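Local coordinates for S12 family peptidase (Streptomyces sp. 82F2, PDB 3WWX), which probably hydrolyses amide bonds with preference for D-configured substrates, as a member of the S12 peptidase family with a beta-lactamase-type fold, at residues A9-L14 / D34-T39; P23-Q28 / G324-D329; D46-V51 / P205-P210. All blocks are in the same frame, centred on the assembly; numbering follows the deposited sequence.

Contact 1. Residues A9-L14 / D34-T39; sequences ATQQAL and DRWTGT
Gln11 extends CG trans to its own N (chi1 -179°) and then bends at chi2, which carries the amide to the strand, while the first torsion of Trp36 (chi1 165°) turns the indole toward the helix. Gln11 NE2 then donates to Thr39 O over 2.9 Å in a nearly straight bond. The carbonyl oxygen lies in the amide plane of Gln11, whereas the donor stands well above the carbonyl plane of Thr39. A second acceptor for NE2, the carboxylate of Glu15, comes from the next turn of the helix. Gln11 OE1 sits at the edge of the Trp36 ring, 3.7 Å from CZ2, with amide and indole planes steeply inclined. Two waters donate to it: one also accepts from Thr39 N, the other from Trp36 NE1, so the amide is fastened at both ends. Here the N-terminal helix 8-19 packs on the outermost strand 36-41 of the antiparallel sheet, as in the alpha/beta domain of the beta-lactamase fold. The two run roughly parallel, their local axes inclined by 25° and 8.1 Å apart at the closest. Thr10 CG2 lies 3.7 Å from Trp36 CZ3, its hydroxyl being bound by Glu341. Leu14 CD1 packs 4.1 Å from Trp36 CH2 and also touches the backbone of Gly38, whose N lies over one face of the Trp36 indole.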
ATOM      1  N   ALA A   9       8.194 -19.220  15.085  1.00 17.78           N
ATOM      2  CA  ALA A   9       8.947 -17.976  15.138  1.00 17.26           C
ATOM      3  C   ALA A   9       8.022 -16.805  14.816  1.00 14.55           C
ATOM      4  O   ALA A   9       8.139 -15.720  15.394  1.00 17.61           O
ATOM      5  CB  ALA A   9      10.101 -18.016  14.169  1.00 20.93           C
ATOM      6  N   THR A  10       7.111 -17.024  13.877  1.00 16.44           N
ATOM      7  CA  THR A  10       6.217 -15.940  13.469  1.00 14.72           C
ATOM      8  C   THR A  10       5.247 -15.612  14.600  1.00 14.87           C
ATOM      9  O   THR A  10       4.996 -14.442  14.872  1.00 14.32           O
ATOM     10  CB  THR A  10       5.493 -16.307  12.199  1.00 13.96           C
ATOM     11  OG1 THR A  10       6.457 -16.817  11.273  1.00 15.23           O
ATOM     12  CG2 THR A  10       4.804 -15.066  11.584  1.00 13.99           C
ATOM     13  N   GLN A  11       4.730 -16.637  15.261  1.00 16.26           N
ATOM     14  CA  GLN A  11       3.904 -16.458  16.461  1.00 16.09           C
ATOM     15  C   GLN A  11       4.655 -15.649  17.518  1.00 17.09           C
ATOM     16  O   GLN A  11       4.121 -14.698  18.097  1.00 17.21           O
ATOM     17  CB  GLN A  11       3.493 -17.818  17.016  1.00 18.63           C
ATOM     18  CG  GLN A  11       2.609 -17.737  18.260  1.00 17.73           C
ATOM     19  CD  GLN A  11       1.277 -17.056  17.983  1.00 17.42           C
ATOM     20  OE1 GLN A  11       0.586 -17.394  17.017  1.00 18.63           O
ATOM     21  NE2 GLN A  11       0.896 -16.117  18.851  1.00 19.31           N
ATOM     22  N   GLN A  12       5.913 -15.999  17.751  1.00 18.59           N
ATOM     23  CA  GLN A  12       6.749 -15.276  18.691  1.00 19.96           C
ATOM     24  C   GLN A  12       6.864 -13.798  18.318  1.00 17.85           C
ATOM     25  O   GLN A  12       6.868 -12.919  19.177  1.00 19.52           O
ATOM     26  CB  GLN A  12       8.135 -15.931  18.696  1.00 21.76           C
ATOM     27  CG  GLN A  12       8.965 -15.784  19.934  1.00 35.05           C
ATOM     28  CD  GLN A  12      10.135 -16.762  19.914  1.00 43.72           C
ATOM     29  OE1 GLN A  12       9.952 -17.948  19.638  1.00 41.61           O
ATOM     30  NE2 GLN A  12      11.341 -16.263  20.169  1.00 49.47           N
ATOM     31  N   ALA A  13       6.969 -13.519  17.015  1.00 17.01           N
ATOM     32  CA  ALA A  13       7.128 -12.154  16.535  1.00 16.11           C
ATOM     33  C   ALA A  13       5.840 -11.341  16.733  1.00 14.84           C
ATOM     34  O   ALA A  13       5.894 -10.153  17.008  1.00 16.40           O
ATOM     35  CB  ALA A  13       7.552 -12.148  15.063  1.00 15.24           C
ATOM     36  N   LEU A  14       4.699 -11.997  16.616  1.00 13.62           N
ATOM     37  CA  LEU A  14       3.436 -11.343  16.947  1.00 14.52           C
ATOM     38  C   LEU A  14       3.397 -11.001  18.434  1.00 15.34           C
ATOM     39  O   LEU A  14       2.970  -9.903  18.823  1.00 16.07           O
ATOM     40  CB  LEU A  14       2.244 -12.229  16.610  1.00 13.72           C
ATOM     41  CG  LEU A  14       2.041 -12.591  15.129  1.00 14.57           C
ATOM     42  CD1 LEU A  14       0.842 -13.473  14.951  1.00 14.56           C
ATOM     43  CD2 LEU A  14       1.916 -11.327  14.277  1.00 13.45           C
ATOM     44  N   ASP A  34      -0.622 -25.100   2.902  1.00 18.54           N
ATOM     45  CA  ASP A  34      -1.083 -25.239   4.300  1.00 20.25           C
ATOM     46  C   ASP A  34      -1.030 -23.916   5.073  1.00 18.70           C
ATOM     47  O   ASP A  34      -0.057 -23.600   5.740  1.00 18.69           O
ATOM     48  CB  ASP A  34      -0.313 -26.346   5.034  1.00 23.76           C
ATOM     49  CG  ASP A  34      -0.376 -27.666   4.292  1.00 26.13           C
ATOM     50  OD1 ASP A  34      -1.502 -28.118   3.994  1.00 26.44           O
ATOM     51  OD2 ASP A  34       0.696 -28.212   3.954  1.00 27.85           O
ATOM     52  N   ARG A  35      -2.117 -23.161   4.963  1.00 23.19           N
ATOM     53  CA  ARG A  35      -2.192 -21.815   5.532  1.00 20.38           C
ATOM     54  C   ARG A  35      -2.270 -21.830   7.061  1.00 19.83           C
ATOM     55  O   ARG A  35      -3.136 -22.489   7.629  1.00 27.81           O
ATOM     56  CB  ARG A  35      -3.400 -21.086   4.938  1.00 23.39           C
ATOM     57  CG  ARG A  35      -3.490 -19.581   5.277  1.00 20.82           C
ATOM     58  CD  ARG A  35      -4.578 -18.916   4.426  1.00 18.20           C
ATOM     59  NE  ARG A  35      -5.843 -19.650   4.514  1.00 22.00           N
ATOM     60  CZ  ARG A  35      -6.812 -19.428   5.406  1.00 26.59           C
ATOM     61  NH1 ARG A  35      -6.722 -18.450   6.309  1.00 23.43           N
ATOM     62  NH2 ARG A  35      -7.902 -20.185   5.382  1.00 29.56           N
ATOM     63  N   TRP A  36      -1.374 -21.072   7.697  1.00 15.05           N
ATOM     64  CA  TRP A  36      -1.299 -20.889   9.144  1.00 14.09           C
ATOM     65  C   TRP A  36      -1.880 -19.534   9.529  1.00 16.95           C
ATOM     66  O   TRP A  36      -1.715 -18.566   8.788  1.00 15.10           O
ATOM     67  CB  TRP A  36       0.157 -20.923   9.581  1.00 16.24           C
ATOM     68  CG  TRP A  36       0.430 -20.397  10.969  1.00 16.71           C
ATOM     69  CD1 TRP A  36       0.356 -21.100  12.146  1.00 19.44           C
ATOM     70  CD2 TRP A  36       0.849 -19.074  11.326  1.00 14.78           C
ATOM     71  NE1 TRP A  36       0.691 -20.296  13.199  1.00 18.42           N
ATOM     72  CE2 TRP A  36       1.012 -19.048  12.728  1.00 17.73           C
ATOM     73  CE3 TRP A  36       1.112 -17.907  10.597  1.00 16.88           C
ATOM     74  CZ2 TRP A  36       1.408 -17.908  13.409  1.00 19.24           C
ATOM     75  CZ3 TRP A  36       1.506 -16.776  11.280  1.00 17.26           C
ATOM     76  CH2 TRP A  36       1.653 -16.782  12.669  1.00 18.96           C
ATOM     77  N   THR A  37      -2.542 -19.476  10.685  1.00 13.97           N
ATOM     78  CA  THR A  37      -3.109 -18.241  11.217  1.00 13.76           C
ATOM     79  C   THR A  37      -2.634 -18.066  12.649  1.00 16.55           C
ATOM     80  O   THR A  37      -2.690 -18.998  13.468  1.00 16.26           O
ATOM     81  CB  THR A  37      -4.639 -18.274  11.197  1.00 12.63           C
ATOM     82  OG1 THR A  37      -5.129 -18.399   9.859  1.00 15.56           O
ATOM     83  CG2 THR A  37      -5.220 -16.995  11.820  1.00 16.07           C
ATOM     84  N   GLY A  38      -2.155 -16.873  12.961  1.00 13.90           N
ATOM     85  CA  GLY A  38      -1.689 -16.556  14.292  1.00 13.93           C
ATOM     86  C   GLY A  38      -2.201 -15.220  14.783  1.00 15.39           C
ATOM     87  O   GLY A  38      -2.384 -14.281  14.000  1.00 13.77           O
ATOM     88  N   THR A  39      -2.435 -15.132  16.091  1.00 13.64           N
ATOM     89  CA  THR A  39      -2.818 -13.894  16.744  1.00 13.40           C
ATOM     90  C   THR A  39      -2.079 -13.741  18.052  1.00 15.87           C
ATOM     91  O   THR A  39      -1.700 -14.749  18.673  1.00 15.88           O
ATOM     92  CB  THR A  39      -4.330 -13.846  17.053  1.00 16.08           C
ATOM     93  OG1 THR A  39      -4.696 -15.003  17.818  1.00 19.01           O
ATOM     94  CG2 THR A  39      -5.147 -13.825  15.782  1.00 15.10           C
TER
HETATM   95  O   HOH W   1      -2.184 -17.785  17.501  1.00 20.44           O
HETATM   96  O   HOH W   2       0.636 -20.097  16.275  1.00 27.71           O

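Contact 2. Residues P23-Q28 / G324-D329. With DIA (octane 1,8-diamine), chain B.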
ATOM      1  N   PRO A  23      -1.976  -3.431  20.635  1.00 13.28           N
ATOM      2  CA  PRO A  23      -3.060  -4.126  21.347  1.00 13.72           C
ATOM      3  C   PRO A  23      -3.416  -5.500  20.784  1.00 15.25           C
ATOM      4  O   PRO A  23      -3.703  -6.424  21.542  1.00 15.21           O
ATOM      5  CB  PRO A  23      -4.235  -3.137  21.234  1.00 14.77           C
ATOM      6  CG  PRO A  23      -3.559  -1.795  21.200  1.00 11.89           C
ATOM      7  CD  PRO A  23      -2.348  -2.045  20.311  1.00 13.51           C
ATOM      8  N   GLY A  24      -3.405  -5.646  19.461  1.00 12.63           N
ATOM      9  CA  GLY A  24      -3.715  -6.907  18.837  1.00 12.45           C
ATOM     10  C   GLY A  24      -2.991  -7.058  17.508  1.00 12.43           C
ATOM     11  O   GLY A  24      -3.054  -6.166  16.652  1.00 12.18           O
ATOM     12  N   ALA A  25      -2.304  -8.187  17.348  1.00 12.83           N
ATOM     13  CA  ALA A  25      -1.524  -8.496  16.158  1.00 11.95           C
ATOM     14  C   ALA A  25      -2.071  -9.752  15.510  1.00 11.98           C
ATOM     15  O   ALA A  25      -2.440 -10.710  16.184  1.00 13.05           O
ATOM     16  CB  ALA A  25      -0.064  -8.696  16.538  1.00 13.28           C
ATOM     17  N   VAL A  26      -2.136  -9.753  14.184  1.00 10.29           N
ATOM     18  CA  VAL A  26      -2.568 -10.928  13.431  1.00 11.29           C
ATOM     19  C   VAL A  26      -1.663 -11.137  12.229  1.00 11.75           C
ATOM     20  O   VAL A  26      -1.186 -10.170  11.623  1.00 11.42           O
ATOM     21  CB  VAL A  26      -4.044 -10.792  12.950  1.00 12.07           C
ATOM     22  CG1 VAL A  26      -4.260  -9.495  12.165  1.00 10.26           C
ATOM     23  CG2 VAL A  26      -4.490 -11.993  12.136  1.00 12.61           C
ATOM     24  N   ALA A  27      -1.421 -12.400  11.882  1.00 12.41           N
ATOM     25  CA  ALA A  27      -0.749 -12.739  10.630  1.00 11.59           C
ATOM     26  C   ALA A  27      -1.247 -14.075  10.146  1.00 13.17           C
ATOM     27  O   ALA A  27      -1.756 -14.895  10.926  1.00 11.82           O
ATOM     28  CB  ALA A  27       0.770 -12.765  10.792  1.00 12.09           C
ATOM     29  N   GLN A  28      -1.171 -14.255   8.836  1.00 11.70           N
ATOM     30  CA  GLN A  28      -1.349 -15.554   8.225  1.00 11.04           C
ATOM     31  C   GLN A  28      -0.200 -15.785   7.277  1.00 10.58           C
ATOM     32  O   GLN A  28       0.376 -14.839   6.745  1.00 10.47           O
ATOM     33  CB  GLN A  28      -2.663 -15.648   7.467  1.00 11.04           C
ATOM     34  CG  GLN A  28      -3.902 -15.600   8.346  1.00 10.47           C
ATOM     35  CD  GLN A  28      -5.185 -15.669   7.535  1.00 10.68           C
ATOM     36  OE1 GLN A  28      -5.197 -16.202   6.418  1.00 12.45           O
ATOM     37  NE2 GLN A  28      -6.275 -15.132   8.076  1.00 12.75           N
ATOM     38  N   GLY A 324      -0.194  -9.603   7.338  1.00 10.23           N
ATOM     39  CA  GLY A 324      -0.632  -9.368   8.705  1.00  9.49           C
ATOM     40  C   GLY A 324      -0.817  -7.910   9.032  1.00  9.58           C
ATOM     41  O   GLY A 324      -0.610  -7.034   8.197  1.00  9.66           O
ATOM     42  N   ASN A 325      -1.155  -7.658  10.294  1.00  9.97           N
ATOM     43  CA  ASN A 325      -1.552  -6.322  10.726  1.00 10.32           C
ATOM     44  C   ASN A 325      -1.319  -6.107  12.209  1.00 10.11           C
ATOM     45  O   ASN A 325      -1.586  -7.010  13.027  1.00 10.67           O
ATOM     46  CB  ASN A 325      -3.036  -6.090  10.400  1.00  9.22           C
ATOM     47  CG  ASN A 325      -3.495  -4.674  10.734  1.00 10.21           C
ATOM     48  OD1 ASN A 325      -4.154  -4.429  11.750  1.00  9.77           O
ATOM     49  ND2 ASN A 325      -3.139  -3.721   9.884  1.00  9.27           N
ATOM     50  N   PHE A 326      -0.867  -4.903  12.540  1.00  9.20           N
ATOM     51  CA  PHE A 326      -0.863  -4.396  13.905  1.00 10.28           C
ATOM     52  C   PHE A 326      -1.898  -3.288  13.989  1.00  9.90           C
ATOM     53  O   PHE A 326      -1.943  -2.418  13.115  1.00 10.50           O
ATOM     54  CB  PHE A 326       0.494  -3.773  14.253  1.00 11.25           C
ATOM     55  CG  PHE A 326       1.681  -4.701  14.107  1.00 10.38           C
ATOM     56  CD1 PHE A 326       1.567  -6.061  14.321  1.00 12.33           C
ATOM     57  CD2 PHE A 326       2.913  -4.177  13.800  1.00 13.52           C
ATOM     58  CE1 PHE A 326       2.671  -6.890  14.204  1.00 13.77           C
ATOM     59  CE2 PHE A 326       4.039  -5.002  13.687  1.00 14.27           C
ATOM     60  CZ  PHE A 326       3.903  -6.356  13.895  1.00 12.39           C
ATOM     61  N   ASN A 327      -2.684  -3.255  15.072  1.00  9.65           N
ATOM     62  CA  ASN A 327      -3.721  -2.222  15.244  1.00 10.50           C
ATOM     63  C   ASN A 327      -3.263  -1.063  16.138  1.00 10.84           C
ATOM     64  O   ASN A 327      -4.082  -0.378  16.766  1.00 11.53           O
ATOM     65  CB  ASN A 327      -5.032  -2.822  15.735  1.00 10.33           C
ATOM     66  CG  ASN A 327      -4.934  -3.390  17.124  1.00 10.45           C
ATOM     67  OD1 ASN A 327      -3.845  -3.491  17.695  1.00 11.60           O
ATOM     68  ND2 ASN A 327      -6.086  -3.738  17.689  1.00 11.97           N
ATOM     69  N   ALA A 328      -1.956  -0.842  16.186  1.00 12.43           N
ATOM     70  CA  ALA A 328      -1.402   0.407  16.712  1.00 12.47           C
ATOM     71  C   ALA A 328      -0.447   0.900  15.662  1.00 14.61           C
ATOM     72  O   ALA A 328       0.284   0.108  15.052  1.00 14.91           O
ATOM     73  CB  ALA A 328      -0.678   0.182  18.012  1.00 16.04           C
ATOM     74  N   ASP A 329      -0.412   2.200  15.450  1.00 14.74           N
ATOM     75  CA  ASP A 329       0.479   2.739  14.434  1.00 14.76           C
ATOM     76  C   ASP A 329       1.756   3.331  15.021  1.00 17.55           C
ATOM     77  O   ASP A 329       2.548   3.920  14.283  1.00 22.56           O
ATOM     78  CB  ASP A 329      -0.245   3.737  13.537  1.00 15.46           C
ATOM     79  CG  ASP A 329      -0.887   4.871  14.305  1.00 16.12           C
ATOM     80  OD1 ASP A 329      -0.495   5.141  15.460  1.00 16.68           O
ATOM     81  OD2 ASP A 329      -1.796   5.506  13.736  1.00 14.22           O
TER
HETATM   82  N1  DIA B 401      -0.784  10.214  13.079  1.00 34.88           N
HETATM   83  C1  DIA B 401      -2.017   9.840  12.468  1.00 27.45           C
HETATM   84  C2  DIA B 401      -2.100   8.460  11.851  1.00 28.36           C
HETATM   85  C3  DIA B 401      -0.826   7.960  11.254  1.00 28.24           C
HETATM   86  C4  DIA B 401      -0.812   7.699   9.762  1.00 31.68           C
HETATM   87  C5  DIA B 401      -0.458   6.274   9.429  1.00 33.32           C
HETATM   88  C6  DIA B 401       0.789   5.767  10.110  1.00 31.32           C
HETATM   89  C7  DIA B 401       0.988   4.304   9.871  1.00 31.80           C
HETATM   90  C8  DIA B 401       2.351   3.923  10.381  1.00 32.97           C
HETATM   91  N8  DIA B 401       2.364   2.522  10.618  1.00 34.07           N
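Asn327 OD1 accepts a hydrogen bond from Gly24 N, 2.8 Å away, the donor tilted 29° from the carbonyl plane, and CD of Pro23 packs on the same oxygen. The bond lies where two strands of the central antiparallel sheet of the beta-lactamase fold, 24-31 and 320-326, come together from opposite ends of the sequence. Asn327 follows the last strand, and its side-chain carbonyl takes over the pairing there; the accompanying backbone bond, Asn327 N to Gly24 O, is weak. Further along, Val26 and Asn325 form a hydrogen-bonded pair: Asn325 N donates to Val26 O at 2.8 Å and Val26 N to Asn325 O at 3.0 Å. Ala27 and Gly324 make the next, non-hydrogen-bonded pair, with CA atoms only 3.9 Å apart. Ala25 CB meets Phe326 CD1 on the face that helix 8-19 covers; on the other, Val26 CG1 lies 4.0 Å from Asn325 CB, and the Asn325 amide is held by Arg43, Ser308 and Ser310. The chain then runs on to Asp329 in the ligand pocket, where OD2, hydrogen-bonded to Ser213 and Gly307 N, lies 3.5 Å from C2 of the bound octane 1,8-diamine.

Contact 3. Residues D46-V51 / P205-P210; sequences DDRYRV and PEPSSP
Asp47 and Ser208 bring their backbones closest, CA to CA 4.4 Å, where the residues leading into strand 49-50 run beside an irregular loop. Pro207, which follows a cis peptide bond, presents its carbonyl oxygen to Arg48 N at 2.8 Å, with the N-H pointing nearly straight at it. The same oxygen also takes a CA-H...O contact from Asp47. One step on, a water lies 2.7 Å from Arg48 O and accepts from Ser209 N, between backbones too far apart to bond directly. Among the side chains, Asp47 makes the hydrogen bond of the contact: Ser209 OG donates to its OD2 at 2.7 Å, arriving on the syn side and 30° out of the carboxylate plane. Arg43 forms a salt bridge to that oxygen and Gly44 N a hydrogen bond, so three groups grip it and probably favour the ionised carboxylate. Arg48, its chain extended from CG to NE, crosses the two prolines at a slant. Its CD packs 3.8 Å from Pro205 CG, while Glu206 O sits 3.2 Å above one face of the guanidinium, an arrangement too poorly angled for a hydrogen bond from NE. Pro207 CG rests 3.5 Å from Asp46 O. Within the loop, Ser208 OG donates to Pro205 O at 2.9 Å and closes a compact turn around the cis proline. Such a proline-rich connection, pinned at the surface by one backbone bond, one carboxylate and a water, ties the long excursion after helix 178-187 back to the short two-stranded sheet of 49-50 and 241-242 in this beta-lactamase-type fold.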
ATOM      1  N   ASP A  46      -9.059 -13.787  11.472  1.00 12.00           N
ATOM      2  CA  ASP A  46      -9.712 -13.366  10.234  1.00 11.91           C
ATOM      3  C   ASP A  46     -10.064 -11.869  10.226  1.00 10.36           C
ATOM      4  O   ASP A  46     -10.845 -11.407   9.379  1.00 10.59           O
ATOM      5  CB  ASP A  46     -10.959 -14.208  10.013  1.00 14.34           C
ATOM      6  CG  ASP A  46     -10.627 -15.686   9.816  1.00 17.68           C
ATOM      7  OD1 ASP A  46      -9.721 -16.008   9.021  1.00 18.19           O
ATOM      8  OD2 ASP A  46     -11.271 -16.528  10.487  1.00 24.63           O
ATOM      9  N   ASP A  47      -9.480 -11.117  11.152  1.00 11.23           N
ATOM     10  CA  ASP A  47      -9.767  -9.677  11.225  1.00  9.53           C
ATOM     11  C   ASP A  47      -9.459  -8.984   9.904  1.00 10.42           C
ATOM     12  O   ASP A  47      -8.417  -9.231   9.252  1.00 10.80           O
ATOM     13  CB  ASP A  47      -9.005  -8.971  12.345  1.00 11.28           C
ATOM     14  CG  ASP A  47      -9.598  -9.216  13.734  1.00  9.46           C
ATOM     15  OD1 ASP A  47     -10.636  -9.915  13.835  1.00 13.55           O
ATOM     16  OD2 ASP A  47      -8.992  -8.715  14.703  1.00 12.05           O
ATOM     17  N   ARG A  48     -10.368  -8.096   9.539  1.00  9.90           N
ATOM     18  CA  ARG A  48     -10.205  -7.239   8.377  1.00  9.07           C
ATOM     19  C   ARG A  48      -9.639  -5.916   8.851  1.00 10.09           C
ATOM     20  O   ARG A  48      -9.951  -5.447   9.951  1.00 11.40           O
ATOM     21  CB  ARG A  48     -11.558  -7.066   7.674  1.00 10.83           C
ATOM     22  CG  ARG A  48     -12.102  -8.413   7.166  1.00 12.55           C
ATOM     23  CD  ARG A  48     -13.455  -8.386   6.440  1.00 13.32           C
ATOM     24  NE  ARG A  48     -13.838  -9.759   6.130  1.00 15.59           N
ATOM     25  CZ  ARG A  48     -14.911 -10.132   5.432  1.00 18.62           C
ATOM     26  NH1 ARG A  48     -15.729  -9.248   4.933  1.00 17.68           N
ATOM     27  NH2 ARG A  48     -15.146 -11.418   5.225  1.00 23.46           N
ATOM     28  N   TYR A  49      -8.818  -5.302   8.017  1.00  9.02           N
ATOM     29  CA  TYR A  49      -8.108  -4.091   8.391  1.00  8.01           C
ATOM     30  C   TYR A  49      -7.837  -3.231   7.175  1.00  8.56           C
ATOM     31  O   TYR A  49      -7.857  -3.695   6.025  1.00  8.62           O
ATOM     32  CB  TYR A  49      -6.803  -4.439   9.128  1.00 10.09           C
ATOM     33  CG  TYR A  49      -5.970  -5.555   8.506  1.00  9.88           C
ATOM     34  CD1 TYR A  49      -6.151  -6.868   8.882  1.00  8.97           C
ATOM     35  CD2 TYR A  49      -5.000  -5.287   7.562  1.00 10.27           C
ATOM     36  CE1 TYR A  49      -5.381  -7.886   8.349  1.00  9.25           C
ATOM     37  CE2 TYR A  49      -4.236  -6.306   6.999  1.00  9.41           C
ATOM     38  CZ  TYR A  49      -4.425  -7.603   7.404  1.00  9.72           C
ATOM     39  OH  TYR A  49      -3.641  -8.622   6.877  1.00 10.25           O
ATOM     40  N   ARG A  50      -7.612  -1.955   7.441  1.00  8.80           N
ATOM     41  CA  ARG A  50      -7.223  -0.992   6.429  1.00  8.84           C
ATOM     42  C   ARG A  50      -5.804  -1.292   6.000  1.00  7.94           C
ATOM     43  O   ARG A  50      -4.865  -1.154   6.800  1.00  9.47           O
ATOM     44  CB  ARG A  50      -7.329   0.414   7.015  1.00  7.85           C
ATOM     45  CG  ARG A  50      -8.741   0.768   7.486  1.00  8.80           C
ATOM     46  CD  ARG A  50      -8.851   2.272   7.775  1.00  8.36           C
ATOM     47  NE  ARG A  50     -10.131   2.591   8.411  1.00  9.02           N
ATOM     48  CZ  ARG A  50     -11.287   2.674   7.759  1.00  8.05           C
ATOM     49  NH1 ARG A  50     -11.335   2.543   6.453  1.00  9.25           N
ATOM     50  NH2 ARG A  50     -12.405   2.908   8.421  1.00  9.49           N
ATOM     51  N   VAL A  51      -5.612  -1.713   4.753  1.00  8.49           N
ATOM     52  CA  VAL A  51      -4.284  -2.147   4.300  1.00  8.05           C
ATOM     53  C   VAL A  51      -3.378  -0.984   3.901  1.00  8.41           C
ATOM     54  O   VAL A  51      -2.210  -1.189   3.553  1.00  8.80           O
ATOM     55  CB  VAL A  51      -4.378  -3.162   3.155  1.00  7.94           C
ATOM     56  CG1 VAL A  51      -5.315  -4.283   3.523  1.00 10.72           C
ATOM     57  CG2 VAL A  51      -4.829  -2.501   1.854  1.00  8.98           C
ATOM     58  N   PRO A 205     -15.876  -3.543   8.225  1.00 10.40           N
ATOM     59  CA  PRO A 205     -16.597  -4.822   8.168  1.00 10.92           C
ATOM     60  C   PRO A 205     -16.189  -5.727   9.311  1.00 11.65           C
ATOM     61  O   PRO A 205     -15.185  -5.478   9.996  1.00 14.18           O
ATOM     62  CB  PRO A 205     -16.151  -5.425   6.832  1.00 12.08           C
ATOM     63  CG  PRO A 205     -14.733  -4.854   6.655  1.00 14.20           C
ATOM     64  CD  PRO A 205     -14.798  -3.460   7.220  1.00 11.01           C
ATOM     65  N   GLU A 206     -16.979  -6.768   9.521  1.00 12.39           N
ATOM     66  CA  GLU A 206     -16.643  -7.827  10.447  1.00 12.29           C
ATOM     67  C   GLU A 206     -15.957  -8.960   9.709  1.00 12.85           C
ATOM     68  O   GLU A 206     -16.158  -9.133   8.514  1.00 15.40           O
ATOM     69  CB  GLU A 206     -17.914  -8.420  11.044  1.00 16.77           C
ATOM     70  CG  GLU A 206     -18.785  -7.456  11.765  1.00 17.97           C
ATOM     71  CD  GLU A 206     -18.108  -6.831  12.934  1.00 20.81           C
ATOM     72  OE1 GLU A 206     -18.255  -5.601  13.099  1.00 27.67           O
ATOM     73  OE2 GLU A 206     -17.421  -7.565  13.687  1.00 25.24           O
ATOM     74  N   PRO A 207     -15.129  -9.734  10.434  1.00 13.71           N
ATOM     75  CA  PRO A 207     -14.652  -9.429  11.777  1.00 12.87           C
ATOM     76  C   PRO A 207     -13.580  -8.346  11.748  1.00 10.91           C
ATOM     77  O   PRO A 207     -12.846  -8.222  10.774  1.00 12.79           O
ATOM     78  CB  PRO A 207     -14.058 -10.763  12.252  1.00 14.58           C
ATOM     79  CG  PRO A 207     -13.880 -11.577  11.063  1.00 16.09           C
ATOM     80  CD  PRO A 207     -14.488 -10.939   9.893  1.00 14.69           C
ATOM     81  N   SER A 208     -13.522  -7.552  12.804  1.00 13.39           N
ATOM     82  CA  SER A 208     -12.443  -6.597  12.945  1.00 13.07           C
ATOM     83  C   SER A 208     -12.261  -6.267  14.405  1.00 13.79           C
ATOM     84  O   SER A 208     -13.209  -6.372  15.200  1.00 18.23           O
ATOM     85  CB  SER A 208     -12.744  -5.348  12.120  1.00 14.49           C
ATOM     86  OG  SER A 208     -13.959  -4.754  12.545  1.00 16.85           O
ATOM     87  N   SER A 209     -11.045  -5.900  14.771  1.00 11.84           N
ATOM     88  CA  SER A 209     -10.756  -5.324  16.058  1.00 11.37           C
ATOM     89  C   SER A 209     -10.632  -3.813  15.879  1.00 11.01           C
ATOM     90  O   SER A 209     -10.501  -3.329  14.757  1.00 12.03           O
ATOM     91  CB  SER A 209      -9.443  -5.906  16.588  1.00 12.15           C
ATOM     92  OG  SER A 209      -9.588  -7.295  16.871  1.00 14.03           O
ATOM     93  N   PRO A 210     -10.619  -3.062  16.982  1.00 11.76           N
ATOM     94  CA  PRO A 210     -10.438  -1.616  16.852  1.00 10.50           C
ATOM     95  C   PRO A 210      -9.058  -1.266  16.296  1.00 11.32           C
ATOM     96  O   PRO A 210      -8.144  -2.102  16.304  1.00 10.74           O
ATOM     97  CB  PRO A 210     -10.570  -1.107  18.292  1.00 14.25           C
ATOM     98  CG  PRO A 210     -11.295  -2.184  19.031  1.00 14.09           C
ATOM     99  CD  PRO A 210     -10.834  -3.460  18.384  1.00 13.42           C
TER
HETATM  100  O   HOH W   3      -9.089  -5.418  12.553  1.00 10.85           O

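In the fold
Contacts 1 and 2 belong to one antiparallel sheet, their centres about 11 Å apart: strand 24-31 lies between strands 36-41 and 320-326, and helix 8-19 packs over this end. Their segments alternate along the chain, and contact 2 joins the first strand of the sequence to its last. Contact 3 opens and closes between the two segments of contact 2, about 10 Å from it centre to centre, and touches it through Asn327 ND2 and Pro210 O. Contacts 1 and 3 lie about 17 Å apart between centres and do not touch. Contact 2 is thus the hub, linking the helix-covered sheet edge, the 205-210 loop and, through Asp329, the diamine pocket.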